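Local coordinates for protein leukotriene A-4 hydrolase (Saccharomyces cerevisiae, PDB 2XQ0) that is a zinc aminopeptidase that preferentially cleaves di- and tripeptides and has low epoxide hydrolase activity in vitro, at residues 392-395 / 396-400; 339-342 / 343-346. All blocks are in the same frame, centred on the assembly; numbering follows the deposited sequence.

Interaction 1. Residues 392-395 / 396-400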
loop_
_atom_site.group_PDB
_atom_site.type_symbol
_atom_site.label_atom_id
_atom_site.label_comp_id
_atom_site.label_asym_id
_atom_site.label_seq_id
_atom_site.Cartn_x
_atom_site.Cartn_y
_atom_site.Cartn_z
ATOM N N LYS A 392 0.841 -12.858 6.912
ATOM C CA LYS A 392 0.091 -13.923 7.561
ATOM C C LYS A 392 -1.115 -14.224 6.678
ATOM O O LYS A 392 -1.531 -15.378 6.536
ATOM C CB LYS A 392 -0.323 -13.533 9.003
ATOM C CG LYS A 392 -0.872 -14.711 9.811
ATOM C CD LYS A 392 -1.343 -14.345 11.229
ATOM C CE LYS A 392 -0.225 -14.408 12.263
ATOM N NZ LYS A 392 -0.743 -14.481 13.697
ATOM N N GLY A 393 -1.679 -13.177 6.076
ATOM C CA GLY A 393 -2.788 -13.346 5.145
ATOM C C GLY A 393 -2.404 -14.224 3.979
ATOM O O GLY A 393 -3.058 -15.226 3.702
ATOM N N PHE A 394 -1.335 -13.839 3.288
ATOM C CA PHE A 394 -0.773 -14.671 2.226
ATOM C C PHE A 394 -0.506 -16.106 2.670
ATOM O O PHE A 394 -0.832 -17.058 1.963
ATOM C CB PHE A 394 0.538 -14.070 1.718
ATOM C CG PHE A 394 1.395 -15.072 1.011
ATOM C CD1 PHE A 394 1.122 -15.429 -0.292
ATOM C CD2 PHE A 394 2.428 -15.697 1.672
ATOM C CE1 PHE A 394 1.881 -16.378 -0.941
ATOM C CE2 PHE A 394 3.199 -16.652 1.024
ATOM C CZ PHE A 394 2.926 -16.989 -0.281
ATOM N N ASN A 395 0.116 -16.278 3.830
ATOM C CA ASN A 395 0.430 -17.636 4.282
ATOM C C ASN A 395 -0.765 -18.515 4.595
ATOM O O ASN A 395 -0.714 -19.735 4.395
ATOM C CB ASN A 395 1.412 -17.608 5.452
ATOM C CG ASN A 395 2.850 -17.501 4.969
ATOM O OD1 ASN A 395 3.388 -18.450 4.400
ATOM N ND2 ASN A 395 3.457 -16.329 5.142
ATOM N N LEU A 396 -1.852 -17.919 5.068
ATOM C CA LEU A 396 -3.069 -18.713 5.245
ATOM C C LEU A 396 -3.580 -19.183 3.884
ATOM O O LEU A 396 -3.956 -20.350 3.714
ATOM C CB LEU A 396 -4.142 -17.914 5.990
ATOM C CG LEU A 396 -5.528 -18.539 6.004
ATOM C CD1 LEU A 396 -5.442 -19.958 6.534
ATOM C CD2 LEU A 396 -6.483 -17.686 6.838
ATOM N N LEU A 397 -3.554 -18.296 2.891
ATOM C CA LEU A 397 -4.041 -18.680 1.549
ATOM C C LEU A 397 -3.141 -19.706 0.845
ATOM O O LEU A 397 -3.623 -20.587 0.126
ATOM C CB LEU A 397 -4.211 -17.442 0.674
ATOM C CG LEU A 397 -5.270 -16.478 1.215
ATOM C CD1 LEU A 397 -5.260 -15.179 0.442
ATOM C CD2 LEU A 397 -6.637 -17.144 1.167
ATOM N N PHE A 398 -1.834 -19.557 1.023
ATOM C CA PHE A 398 -0.872 -20.497 0.485
ATOM C C PHE A 398 -1.048 -21.894 1.130
ATOM O O PHE A 398 -0.894 -22.928 0.467
ATOM C CB PHE A 398 0.555 -19.970 0.692
ATOM C CG PHE A 398 1.614 -20.833 0.044
ATOM C CD1 PHE A 398 1.742 -20.873 -1.334
ATOM C CD2 PHE A 398 2.464 -21.616 0.814
ATOM C CE1 PHE A 398 2.706 -21.688 -1.946
ATOM C CE2 PHE A 398 3.431 -22.423 0.212
ATOM C CZ PHE A 398 3.545 -22.454 -1.176
ATOM N N HIS A 399 -1.362 -21.909 2.423
ATOM C CA HIS A 399 -1.641 -23.148 3.149
ATOM C C HIS A 399 -2.879 -23.836 2.577
ATOM O O HIS A 399 -2.876 -25.040 2.319
ATOM C CB HIS A 399 -1.845 -22.846 4.636
ATOM C CG HIS A 399 -2.135 -24.060 5.467
ATOM N ND1 HIS A 399 -1.255 -25.114 5.572
ATOM C CD2 HIS A 399 -3.202 -24.382 6.230
ATOM C CE1 HIS A 399 -1.773 -26.038 6.362
ATOM N NE2 HIS A 399 -2.954 -25.618 6.777
ATOM N N LEU A 400 -3.928 -23.049 2.362
ATOM C CA LEU A 400 -5.175 -23.537 1.794
ATOM C C LEU A 400 -4.972 -24.079 0.381
ATOM O O LEU A 400 -5.473 -25.148 0.043
ATOM C CB LEU A 400 -6.217 -22.416 1.789
ATOM C CG LEU A 400 -6.753 -22.044 3.178
ATOM C CD1 LEU A 400 -7.784 -20.909 3.101
ATOM C CD2 LEU A 400 -7.340 -23.259 3.896
#

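Interaction 2. Residues 339-342 / 343-346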
loop_
_atom_site.group_PDB
_atom_site.type_symbol
_atom_site.label_atom_id
_atom_site.label_comp_id
_atom_site.label_asym_id
_atom_site.label_seq_id
_atom_site.Cartn_x
_atom_site.Cartn_y
_atom_site.Cartn_z
ATOM N N HIS A 339 7.520 -16.171 -14.150
ATOM C CA HIS A 339 8.906 -16.508 -13.876
ATOM C C HIS A 339 9.151 -17.919 -13.308
ATOM O O HIS A 339 10.278 -18.371 -13.267
ATOM C CB HIS A 339 9.503 -15.471 -12.933
ATOM C CG HIS A 339 9.486 -14.080 -13.479
ATOM N ND1 HIS A 339 10.234 -13.702 -14.572
ATOM C CD2 HIS A 339 8.818 -12.970 -13.076
ATOM C CE1 HIS A 339 10.026 -12.420 -14.822
ATOM N NE2 HIS A 339 9.176 -11.954 -13.924
ATOM N N GLY A 340 8.109 -18.607 -12.872
ATOM C CA GLY A 340 8.274 -19.937 -12.314
ATOM C C GLY A 340 8.178 -19.969 -10.797
ATOM O O GLY A 340 8.302 -18.938 -10.128
ATOM N N GLU A 341 7.981 -21.166 -10.252
ATOM C CA GLU A 341 7.773 -21.343 -8.824
ATOM C C GLU A 341 8.938 -20.871 -7.959
ATOM O O GLU A 341 8.708 -20.338 -6.869
ATOM C CB GLU A 341 7.388 -22.791 -8.483
ATOM C CG GLU A 341 5.929 -23.109 -8.736
ATOM C CD GLU A 341 4.992 -22.258 -7.889
ATOM O OE1 GLU A 341 3.864 -21.979 -8.336
ATOM O OE2 GLU A 341 5.379 -21.872 -6.774
ATOM N N PRO A 342 10.190 -21.045 -8.427
ATOM C CA PRO A 342 11.275 -20.569 -7.557
ATOM C C PRO A 342 11.207 -19.071 -7.283
ATOM O O PRO A 342 11.585 -18.625 -6.195
ATOM C CB PRO A 342 12.535 -20.921 -8.352
ATOM C CG PRO A 342 12.136 -22.123 -9.137
ATOM C CD PRO A 342 10.716 -21.830 -9.561
ATOM N N THR A 343 10.750 -18.308 -8.273
ATOM C CA THR A 343 10.575 -16.870 -8.120
ATOM C C THR A 343 9.438 -16.548 -7.141
ATOM O O THR A 343 9.600 -15.706 -6.251
ATOM C CB THR A 343 10.331 -16.201 -9.495
ATOM O OG1 THR A 343 11.462 -16.439 -10.332
ATOM C CG2 THR A 343 10.146 -14.696 -9.354
ATOM N N ARG A 344 8.296 -17.221 -7.283
ATOM C CA ARG A 344 7.194 -17.002 -6.347
ATOM C C ARG A 344 7.654 -17.295 -4.919
ATOM O O ARG A 344 7.380 -16.537 -3.983
ATOM C CB ARG A 344 5.979 -17.879 -6.690
ATOM C CG ARG A 344 4.927 -17.885 -5.558
ATOM C CD ARG A 344 3.550 -18.330 -6.038
ATOM N NE ARG A 344 3.411 -19.786 -6.078
ATOM C CZ ARG A 344 2.415 -20.442 -5.490
ATOM N NH1 ARG A 344 1.488 -19.770 -4.823
ATOM N NH2 ARG A 344 2.340 -21.761 -5.562
ATOM N N HIS A 345 8.340 -18.417 -4.753
ATOM C CA HIS A 345 8.790 -18.843 -3.439
ATOM C C HIS A 345 9.847 -17.905 -2.866
ATOM O O HIS A 345 9.868 -17.650 -1.666
ATOM C CB HIS A 345 9.315 -20.277 -3.510
ATOM C CG HIS A 345 8.228 -21.300 -3.598
ATOM N ND1 HIS A 345 8.068 -22.296 -2.663
ATOM C CD2 HIS A 345 7.214 -21.447 -4.479
ATOM C CE1 HIS A 345 7.019 -23.035 -2.978
ATOM N NE2 HIS A 345 6.480 -22.534 -4.076
ATOM N N PHE A 346 10.738 -17.399 -3.714
ATOM C CA PHE A 346 11.727 -16.420 -3.248
ATOM C C PHE A 346 11.006 -15.196 -2.683
ATOM O O PHE A 346 11.350 -14.666 -1.635
ATOM C CB PHE A 346 12.657 -16.004 -4.401
ATOM C CG PHE A 346 13.688 -14.976 -4.007
ATOM C CD1 PHE A 346 14.776 -15.330 -3.219
ATOM C CD2 PHE A 346 13.556 -13.659 -4.396
ATOM C CE1 PHE A 346 15.714 -14.386 -2.846
ATOM C CE2 PHE A 346 14.499 -12.715 -4.034
ATOM C CZ PHE A 346 15.576 -13.073 -3.257
HETATM O O HOH W 1 11.792 -18.847 -11.123
#

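Interaction 1. Residues 392-395 / 396-400
Phe394 and Phe398 lie side by side, one helical turn apart and pointing the same way. The tight spot is where Phe394 CZ meets Phe398 CB, at 3.9 Å. CB of Phe398 sits over one face of the Phe394 ring, offset toward the rim, as a CH-pi contact. Both first torsions run trans to the backbone N (160° and -175°), which sends the two rings off the helix in the same direction. The ring planes are near parallel, 21° apart. They are slid so far along each other that they barely overlap, with centroids 5.7 Å apart. Beneath them Phe398 N bonds to Phe394 O at 2.9 Å. Arg332 adds a cation-pi contact to Phe394, and Val328 and Ala348 pack on it. The looser side is that of His399 and the outer part of the Phe398 ring, as both residues are partly exposed. There His399 N bonds to Asn395 O at 3.0 Å, and the imidazole meets the ring of Trp454. This is i to i+4 aromatic packing on a regular alpha helix, the 388-403 helix of the M1 peptidase domain, which also carries the proton donor Tyr390.

Interaction 2. Residues 339-342 / 343-346
Glu341 and Arg344 lie side by side and point the same way, yet their flat ends are turned 78° apart. The carboxylate meets the edge of the guanidinium, with Glu341 CD in the guanidinium plane. The straighter bond of this salt bridge runs from Arg344 NE to Glu341 OE2, 3.0 Å long at 153°. OE2 takes it on its syn lone pair. The other three bonds, from NE to OE1 and from NH2 to both oxygens, are weak. Glu341 reaches the arginine because its chain bends at chi2 (-62°). Arg344 bends in turn at chi3. Each group has a second charged partner: Lys407 pairs with Glu341 OE1, and Glu401 with Arg344 NH2. These partners would be expected to restrict both groups.

His345 stands almost perpendicular to the same carboxylate. Glu341 OE2 lies at the edge of the ring, in its plane, 3.0 Å from His345 NE2. The other ring nitrogen, ND1, bonds to the backbone N of Ile467.

On another side of the turn, His339 CB packs against Thr343 OG1 at 3.4 Å. A water lies 2.6 Å from Thr343 OG1 and donates to His339 O at 2.7 Å. Gly340 has a positive phi, which glycine, having no side chain, takes up easily. Its own O receives weak bonds from Thr343 N and Arg344 N, while His345 N bonds firmly to Glu341 O at 2.9 Å. Gly340 thus ends helix 321-339 and is the N-cap residue of helix 341-360, with an i to i+3 salt bridge in the first turn of that helix.

Overall arrangement
From the N terminus, the chain runs along helix 321-339, which includes the zinc ligand Glu324. Interaction 2 closes the short turn at its end and starts helix 341-360. Interaction 1 comes later, within helix 388-403, and closes no loop of its own. The two are in series, neither nested nor crossed, their centres about 16 Å apart. They touch through Phe398, whose CE1 lies 3.6 Å from Arg344 NH2. Both lie on helices of the M1 peptidase domain. Helix 321-339 joins them, packing on Phe394 and Leu397 of interaction 1 and on Arg344 of interaction 2. Interaction 2 also reaches helices 469-484 and 508-519 through Phe346.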